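Local coordinates for exported protein (PDB 4I17) that is of unknown function but, as an exported protein built of TPR repeats, probably serves as a helical scaffold that binds a peptide or protein partner, at residues I118-E123 / Y140-D145; E94-L99 / K114-Y119; A155-G160 / D201-A206. All blocks are in the same frame, centred on the assembly; numbering follows the deposited sequence. Where two conformers were deposited one is given.

Contact 1: I118-E123 / Y140-D145; sequences IYYLKE and YKHATD
Tyr120 and His142 meet in an offset stack where helix 110-129 faces helix 133-143. The CB of His142 sits 3.5 Å from the centroid of the Tyr120 ring and 5° off its normal, a CH-pi contact over the ring centre. The imidazole continues outward, its plane 18° from that of the phenol. The other face of the phenol is covered by CD2 of Tyr119. Deeper in, the packing is apolar and close: Ala143 CB lies 3.9 Å from Tyr120 CB and equally near CD2 of Leu121, while that CD2 reaches CD1 of Tyr140 at 4.1 Å. The Tyr140 side chain leaves its backbone pointing away, but chi1 of -64° sets CG anti to the carbonyl carbon, and CE1 comes to 3.6 Å from the O of Leu121.

The imidazole side is looser: His142 is partly exposed and Asp145 exposed. His142 ND1 makes a weak hydrogen bond of 3.5 Å to Asp145 OD2, which also accepts from Tyr116 OH, and NE2 makes another weak one to Glu138.

Tyr140 OH bonds Gln128, and the Tyr140 side chain packs on Ser158 and Leu159 of helix 149-174. Tyr120 also touches Ile96 of helix 92-105, placing the contact between the preceding and following helices.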
# COMPACT_ATOMS: atom_id res chain seq x y z
N ILE A 118 -0.51 1.51 -3.39
CA ILE A 118 -0.08 2.92 -3.37
C ILE A 118 1.00 3.11 -2.30
O ILE A 118 1.98 3.82 -2.52
CB ILE A 118 -1.31 3.87 -3.19
CG1 ILE A 118 -2.06 3.94 -4.54
CG2 ILE A 118 -0.89 5.30 -2.72
CD1 ILE A 118 -3.48 4.34 -4.43
N TYR A 119 0.82 2.46 -1.16
CA TYR A 119 1.78 2.58 -0.06
C TYR A 119 3.20 2.18 -0.51
O TYR A 119 4.18 2.90 -0.29
CB TYR A 119 1.35 1.71 1.12
CG TYR A 119 2.37 1.72 2.23
CD1 TYR A 119 2.37 2.73 3.19
CD2 TYR A 119 3.38 0.76 2.29
CE1 TYR A 119 3.35 2.78 4.19
CE2 TYR A 119 4.36 0.80 3.27
CZ TYR A 119 4.33 1.80 4.24
OH TYR A 119 5.26 1.83 5.24
N TYR A 120 3.29 0.97 -1.11
CA TYR A 120 4.57 0.44 -1.54
C TYR A 120 5.12 1.19 -2.76
O TYR A 120 6.35 1.31 -2.86
CB TYR A 120 4.47 -1.06 -1.81
CG TYR A 120 4.56 -1.83 -0.50
CD1 TYR A 120 5.69 -1.73 0.31
CD2 TYR A 120 3.51 -2.64 -0.06
CE1 TYR A 120 5.80 -2.45 1.50
CE2 TYR A 120 3.61 -3.37 1.12
CZ TYR A 120 4.75 -3.25 1.91
OH TYR A 120 4.86 -3.95 3.09
N LEU A 121 4.26 1.68 -3.68
CA LEU A 121 4.80 2.46 -4.82
C LEU A 121 5.39 3.80 -4.32
O LEU A 121 6.44 4.23 -4.79
CB LEU A 121 3.71 2.73 -5.85
CG LEU A 121 3.17 1.48 -6.59
CD1 LEU A 121 1.88 1.81 -7.33
CD2 LEU A 121 4.21 0.89 -7.50
N LYS A 122 4.74 4.42 -3.33
CA LYS A 122 5.21 5.69 -2.73
C LYS A 122 6.50 5.46 -1.96
O LYS A 122 7.40 6.28 -2.08
CB LYS A 122 4.13 6.28 -1.81
N GLU A 123 6.61 4.33 -1.20
CA GLU A 123 7.84 3.97 -0.49
C GLU A 123 8.97 3.73 -1.49
O GLU A 123 10.08 4.26 -1.29
CB GLU A 123 7.65 2.72 0.38
CG GLU A 123 6.84 2.96 1.65
CD GLU A 123 7.51 3.94 2.59
OE1 GLU A 123 8.57 3.57 3.15
OE2 GLU A 123 7.05 5.10 2.69
N TYR A 140 8.99 -1.80 -4.44
CA TYR A 140 8.22 -2.02 -5.67
C TYR A 140 7.86 -3.50 -5.83
O TYR A 140 6.77 -3.77 -6.31
CB TYR A 140 8.98 -1.56 -6.91
CG TYR A 140 9.25 -0.07 -6.98
CD1 TYR A 140 8.24 0.86 -6.75
CD2 TYR A 140 10.49 0.41 -7.42
CE1 TYR A 140 8.45 2.22 -6.94
CE2 TYR A 140 10.72 1.78 -7.59
CZ TYR A 140 9.70 2.68 -7.35
OH TYR A 140 9.89 4.02 -7.55
N LYS A 141 8.72 -4.44 -5.40
CA LYS A 141 8.38 -5.88 -5.47
C LYS A 141 7.17 -6.21 -4.63
O LYS A 141 6.32 -7.00 -5.06
CB LYS A 141 9.57 -6.74 -5.03
CG LYS A 141 10.60 -6.83 -6.14
CD LYS A 141 11.27 -8.20 -6.14
CE LYS A 141 12.18 -8.35 -7.32
NZ LYS A 141 12.05 -9.66 -8.01
N HIS A 142 7.04 -5.57 -3.44
CA HIS A 142 5.85 -5.78 -2.61
C HIS A 142 4.60 -5.28 -3.30
O HIS A 142 3.54 -5.89 -3.16
CB HIS A 142 6.00 -5.08 -1.27
CG HIS A 142 6.85 -5.82 -0.28
ND1 HIS A 142 6.38 -6.97 0.35
CD2 HIS A 142 8.07 -5.51 0.22
CE1 HIS A 142 7.34 -7.33 1.20
NE2 HIS A 142 8.38 -6.49 1.14
N ALA A 143 4.71 -4.19 -4.09
CA ALA A 143 3.51 -3.70 -4.80
C ALA A 143 3.08 -4.68 -5.90
O ALA A 143 1.97 -4.57 -6.39
CB ALA A 143 3.77 -2.31 -5.39
N THR A 144 3.94 -5.64 -6.29
CA THR A 144 3.57 -6.66 -7.30
C THR A 144 2.73 -7.79 -6.66
O THR A 144 2.22 -8.62 -7.40
CB THR A 144 4.80 -7.26 -8.06
OG1 THR A 144 5.54 -8.12 -7.19
CG2 THR A 144 5.72 -6.21 -8.66
N ASP A 145 2.58 -7.81 -5.30
CA ASP A 145 1.80 -8.83 -4.54
C ASP A 145 0.28 -8.71 -4.73
O ASP A 145 -0.47 -9.57 -4.26
CB ASP A 145 2.08 -8.77 -3.03
CG ASP A 145 3.53 -8.95 -2.58
OD1 ASP A 145 4.33 -9.50 -3.37
OD2 ASP A 145 3.84 -8.54 -1.43

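Contact 2: E94-L99 / K114-Y119; sequences EYIATL and KLYAIY
Ile96 lies across one face of the Tyr119 ring, and this CH-pi contact leads the apolar group that joins helices 92-105 and 110-129, successive in the TPR-type array. Its CB is 3.8 Å from the ring centroid, displaced toward the rim, while CG1 comes to 3.5 Å from Tyr119 CD2. With CG1 swung opposite the main-chain N (chi1 -166°), Ile96 CD1 reaches a second tyrosine, 3.7 Å from CD1 of Tyr116. Leu99 extends the apolar group by placing its CD1 3.8 Å from Leu115 CB; the same methyl covers a face of the Tyr95 ring within its own helix.

The aromatic pair is of a different kind. The rings of Tyr95 and Tyr119 run antiparallel past one another, with an oblique 56° between their planes, and touch where Tyr119 CD1 approaches the edge of the Tyr95 ring.

Polar contact across the helices runs through one water. It lies 2.7 Å from Tyr95 OH, at the edge of that ring, and donates to the carbonyl O of Leu115. Arg87 adds a weak bond to the Tyr95 hydroxyl. Tyr116 directs its own hydroxyl elsewhere, to Asp145.

The segment axes approach to 10.0 Å at 137°, a steep, roughly antiparallel crossing wide enough for whole tyrosine rings to lie between the backbones. Chemically, then, shape complementarity between aliphatic branches and tyrosine rings carries the contact, while the hydroxyls of Tyr95 and Tyr116 are directed to water, arginine and carboxylate partners. The bridging water gives Tyr95 OH a partner at an otherwise apolar interface and links it to the main chain of the facing helix.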
# COMPACT_ATOMS: atom_id res chain seq x y z
N GLU A 94 2.05 0.03 11.29
CA GLU A 94 0.78 -0.63 11.60
C GLU A 94 -0.22 -0.39 10.48
O GLU A 94 -1.06 -1.26 10.22
CB GLU A 94 0.24 -0.18 12.94
CG GLU A 94 -0.86 -1.07 13.45
CD GLU A 94 -0.60 -2.54 13.70
OE1 GLU A 94 -0.20 -2.88 14.83
OE2 GLU A 94 -0.91 -3.35 12.80
N TYR A 95 -0.11 0.75 9.79
CA TYR A 95 -0.97 1.03 8.63
C TYR A 95 -0.80 -0.06 7.57
O TYR A 95 -1.77 -0.72 7.20
CB TYR A 95 -0.62 2.40 8.05
CG TYR A 95 -1.35 2.69 6.75
CD1 TYR A 95 -2.71 2.97 6.74
CD2 TYR A 95 -0.66 2.78 5.55
CE1 TYR A 95 -3.39 3.26 5.56
CE2 TYR A 95 -1.32 3.09 4.36
CZ TYR A 95 -2.68 3.37 4.38
OH TYR A 95 -3.35 3.66 3.23
N ILE A 96 0.45 -0.32 7.14
CA ILE A 96 0.69 -1.33 6.10
C ILE A 96 0.53 -2.76 6.64
O ILE A 96 0.11 -3.64 5.88
CB ILE A 96 2.03 -1.11 5.34
CG1 ILE A 96 2.10 -1.96 4.06
CG2 ILE A 96 3.28 -1.35 6.24
CD1 ILE A 96 0.89 -1.72 3.07
N ALA A 97 0.83 -3.01 7.92
CA ALA A 97 0.61 -4.35 8.50
C ALA A 97 -0.88 -4.72 8.48
O ALA A 97 -1.24 -5.85 8.14
CB ALA A 97 1.14 -4.41 9.93
N THR A 98 -1.76 -3.75 8.76
CA THR A 98 -3.21 -3.94 8.75
C THR A 98 -3.68 -4.16 7.33
O THR A 98 -4.46 -5.08 7.10
CB THR A 98 -3.96 -2.76 9.40
OG1 THR A 98 -3.44 -2.58 10.71
CG2 THR A 98 -5.45 -3.03 9.53
N LEU A 99 -3.22 -3.33 6.38
CA LEU A 99 -3.61 -3.57 4.99
C LEU A 99 -3.16 -4.95 4.52
O LEU A 99 -3.88 -5.57 3.74
CB LEU A 99 -3.05 -2.49 4.06
CG LEU A 99 -3.65 -1.07 4.24
CD1 LEU A 99 -2.89 -0.08 3.37
CD2 LEU A 99 -5.14 -1.05 3.83
N LYS A 114 -5.71 -1.20 -3.83
CA LYS A 114 -5.25 0.14 -4.22
C LYS A 114 -4.42 0.75 -3.10
O LYS A 114 -3.33 1.20 -3.36
CB LYS A 114 -6.40 1.08 -4.60
CG LYS A 114 -7.03 0.78 -5.96
CD LYS A 114 -8.23 1.69 -6.21
CE LYS A 114 -8.84 1.51 -7.59
NZ LYS A 114 -9.54 0.21 -7.73
N LEU A 115 -4.92 0.72 -1.84
CA LEU A 115 -4.18 1.31 -0.71
C LEU A 115 -2.83 0.62 -0.46
O LEU A 115 -1.82 1.29 -0.20
CB LEU A 115 -5.04 1.25 0.55
CG LEU A 115 -6.36 2.01 0.44
CD1 LEU A 115 -7.31 1.63 1.58
CD2 LEU A 115 -6.12 3.51 0.37
N TYR A 116 -2.83 -0.71 -0.54
CA TYR A 116 -1.62 -1.51 -0.35
C TYR A 116 -0.57 -1.15 -1.40
O TYR A 116 0.59 -0.88 -1.10
CB TYR A 116 -2.00 -3.00 -0.47
CG TYR A 116 -0.85 -3.96 -0.26
CD1 TYR A 116 -0.54 -4.45 1.01
CD2 TYR A 116 -0.08 -4.40 -1.34
CE1 TYR A 116 0.50 -5.36 1.19
CE2 TYR A 116 1.00 -5.26 -1.15
CZ TYR A 116 1.26 -5.77 0.11
OH TYR A 116 2.29 -6.65 0.30
N ALA A 117 -0.99 -1.20 -2.66
CA ALA A 117 -0.08 -0.92 -3.76
C ALA A 117 0.38 0.54 -3.71
O ALA A 117 1.55 0.77 -3.96
CB ALA A 117 -0.75 -1.24 -5.08
N ILE A 118 -0.51 1.51 -3.39
CA ILE A 118 -0.08 2.92 -3.37
C ILE A 118 1.00 3.11 -2.30
O ILE A 118 1.98 3.82 -2.52
CB ILE A 118 -1.31 3.87 -3.19
CG1 ILE A 118 -2.06 3.94 -4.54
CG2 ILE A 118 -0.89 5.30 -2.72
CD1 ILE A 118 -3.48 4.34 -4.43
N TYR A 119 0.82 2.46 -1.16
CA TYR A 119 1.78 2.58 -0.06
C TYR A 119 3.20 2.18 -0.51
O TYR A 119 4.18 2.90 -0.29
CB TYR A 119 1.35 1.71 1.12
CG TYR A 119 2.37 1.72 2.23
CD1 TYR A 119 2.37 2.73 3.19
CD2 TYR A 119 3.38 0.76 2.29
CE1 TYR A 119 3.35 2.78 4.19
CE2 TYR A 119 4.36 0.80 3.27
CZ TYR A 119 4.33 1.80 4.24
OH TYR A 119 5.26 1.83 5.24
O HOH W 1 -2.08 3.78 0.85

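Contact 3: A155-G160 / D201-A206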
# COMPACT_ATOMS: atom_id res chain seq x y z
N ALA A 155 3.96 -1.48 -10.95
CA ALA A 155 5.07 -1.82 -10.04
C ALA A 155 6.24 -2.36 -10.90
O ALA A 155 7.40 -2.02 -10.65
CB ALA A 155 4.61 -2.85 -9.02
N LEU A 156 5.93 -3.19 -11.93
CA LEU A 156 6.97 -3.74 -12.84
C LEU A 156 7.57 -2.66 -13.69
O LEU A 156 8.79 -2.66 -13.91
CB LEU A 156 6.36 -4.84 -13.72
CG LEU A 156 5.98 -6.09 -12.96
CD1 LEU A 156 5.08 -6.96 -13.80
CD2 LEU A 156 7.20 -6.88 -12.50
N TYR A 157 6.74 -1.71 -14.17
CA TYR A 157 7.27 -0.59 -14.96
C TYR A 157 8.21 0.28 -14.08
O TYR A 157 9.29 0.69 -14.54
CB TYR A 157 6.05 0.20 -15.45
CG TYR A 157 6.24 1.35 -16.42
CD1 TYR A 157 7.46 1.56 -17.07
CD2 TYR A 157 5.17 2.20 -16.73
CE1 TYR A 157 7.62 2.63 -17.95
CE2 TYR A 157 5.33 3.26 -17.61
CZ TYR A 157 6.55 3.46 -18.23
OH TYR A 157 6.64 4.49 -19.13
N SER A 158 7.84 0.51 -12.80
CA SER A 158 8.69 1.28 -11.85
C SER A 158 10.02 0.54 -11.64
O SER A 158 11.05 1.18 -11.64
CB SER A 158 7.97 1.44 -10.52
OG SER A 158 6.84 2.29 -10.67
N LEU A 159 9.99 -0.82 -11.56
CA LEU A 159 11.23 -1.62 -11.42
C LEU A 159 12.07 -1.52 -12.67
O LEU A 159 13.30 -1.42 -12.58
CB LEU A 159 10.86 -3.08 -11.13
CG LEU A 159 10.42 -3.30 -9.66
CD1 LEU A 159 9.53 -4.53 -9.54
CD2 LEU A 159 11.66 -3.40 -8.74
N GLY A 160 11.44 -1.53 -13.83
CA GLY A 160 12.16 -1.37 -15.10
C GLY A 160 12.87 -0.04 -15.18
O GLY A 160 14.06 0.02 -15.54
N ASP A 201 13.83 -7.48 -18.39
CA ASP A 201 12.96 -8.54 -17.89
C ASP A 201 11.75 -7.97 -17.17
O ASP A 201 10.64 -8.41 -17.45
CB ASP A 201 13.74 -9.51 -16.99
CG ASP A 201 14.69 -10.42 -17.76
OD1 ASP A 201 14.59 -10.46 -19.03
OD2 ASP A 201 15.50 -11.11 -17.12
N TYR A 202 11.94 -6.97 -16.27
CA TYR A 202 10.77 -6.38 -15.58
C TYR A 202 9.84 -5.68 -16.59
O TYR A 202 8.63 -5.76 -16.49
CB TYR A 202 11.24 -5.34 -14.57
CG TYR A 202 11.82 -5.91 -13.30
CD1 TYR A 202 11.12 -6.86 -12.56
CD2 TYR A 202 13.03 -5.44 -12.80
CE1 TYR A 202 11.62 -7.34 -11.35
CE2 TYR A 202 13.54 -5.91 -11.59
CZ TYR A 202 12.84 -6.87 -10.87
OH TYR A 202 13.35 -7.34 -9.69
N LEU A 203 10.43 -4.98 -17.54
CA LEU A 203 9.62 -4.27 -18.53
C LEU A 203 8.90 -5.25 -19.43
O LEU A 203 7.73 -5.06 -19.74
CB LEU A 203 10.49 -3.29 -19.34
CG LEU A 203 11.04 -2.09 -18.55
CD1 LEU A 203 12.11 -1.38 -19.36
CD2 LEU A 203 9.90 -1.08 -18.21
N GLY A 204 9.56 -6.34 -19.79
CA GLY A 204 8.94 -7.40 -20.59
C GLY A 204 7.71 -7.96 -19.89
O GLY A 204 6.68 -8.18 -20.54
N GLU A 205 7.82 -8.19 -18.57
CA GLU A 205 6.74 -8.68 -17.72
C GLU A 205 5.54 -7.71 -17.73
O GLU A 205 4.40 -8.15 -17.81
CB GLU A 205 7.26 -8.84 -16.28
CG GLU A 205 8.08 -10.08 -16.00
CD GLU A 205 8.21 -10.26 -14.50
OE1 GLU A 205 7.23 -10.70 -13.86
OE2 GLU A 205 9.25 -9.82 -13.95
N ALA A 206 5.82 -6.40 -17.67
CA ALA A 206 4.82 -5.31 -17.68
C ALA A 206 4.10 -5.25 -19.04
O ALA A 206 2.88 -5.18 -19.06
CB ALA A 206 5.50 -3.98 -17.42
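Leu203 fills the dip over Gly160 where antiparallel helices 149-174 and 182-209 of the TPR array meet. Their segment axes approach to 7.7 Å at 155°, and the CA atoms of Gly160 and Leu203 are 5.2 Å apart. Although the Leu203 CB does not point there, chi1 of -68°, with CG anti to the carbonyl carbon, helps bring the branch over the missing side chain: Leu203 CG rests 3.7 Å from Gly160 CA, and its CD2 continues to CD1 of Tyr157, 3.8 Å away.

The Tyr202 ring forms the next bump, beside this dip. Leu159 CB covers one of its faces, 3.8 Å from the centroid and 17° off the normal, and Leu156 CD2 approaches its CD1 obliquely. Leu156 projects from helix 149-174 between Tyr202, Glu205 and Ala206, its CB 3.9 Å from the small Ala206 CB and its CD1 3.8 Å from Glu205 CB, where exposed Glu205 borders solvent.

Helix 214-224 closes another side, through Ile216 against Tyr157 and Ala206 and through Met219 and Val223 against Leu203. Tyr202 carries its hydroxyl past the apolar contact to helix 133-143, where its OH is hydrogen-bonded to OE2 of Glu137.

How the contacts relate
The three contacts follow the chain through consecutive helices. Contact 2 joins helices 92-105 and 110-129; contact 1 takes up helix 110-129 where contact 2 leaves it, sharing Ile118 and Tyr119, and carries on to helix 133-143. Their centres lie 9 Å apart, joined by a probable hydrogen bond from Tyr116 OH to Asp145 OD2. Contact 3 comes later, pairing helices 149-174 and 182-209; its centre is 13 Å from that of contact 1, which it touches through Tyr140 on Leu159. Contacts 2 and 3, 21 Å apart between centres, do not touch. Helix-on-next-helix packing of this sort builds the elongated all-helical array of a TPR protein from neighbour contacts.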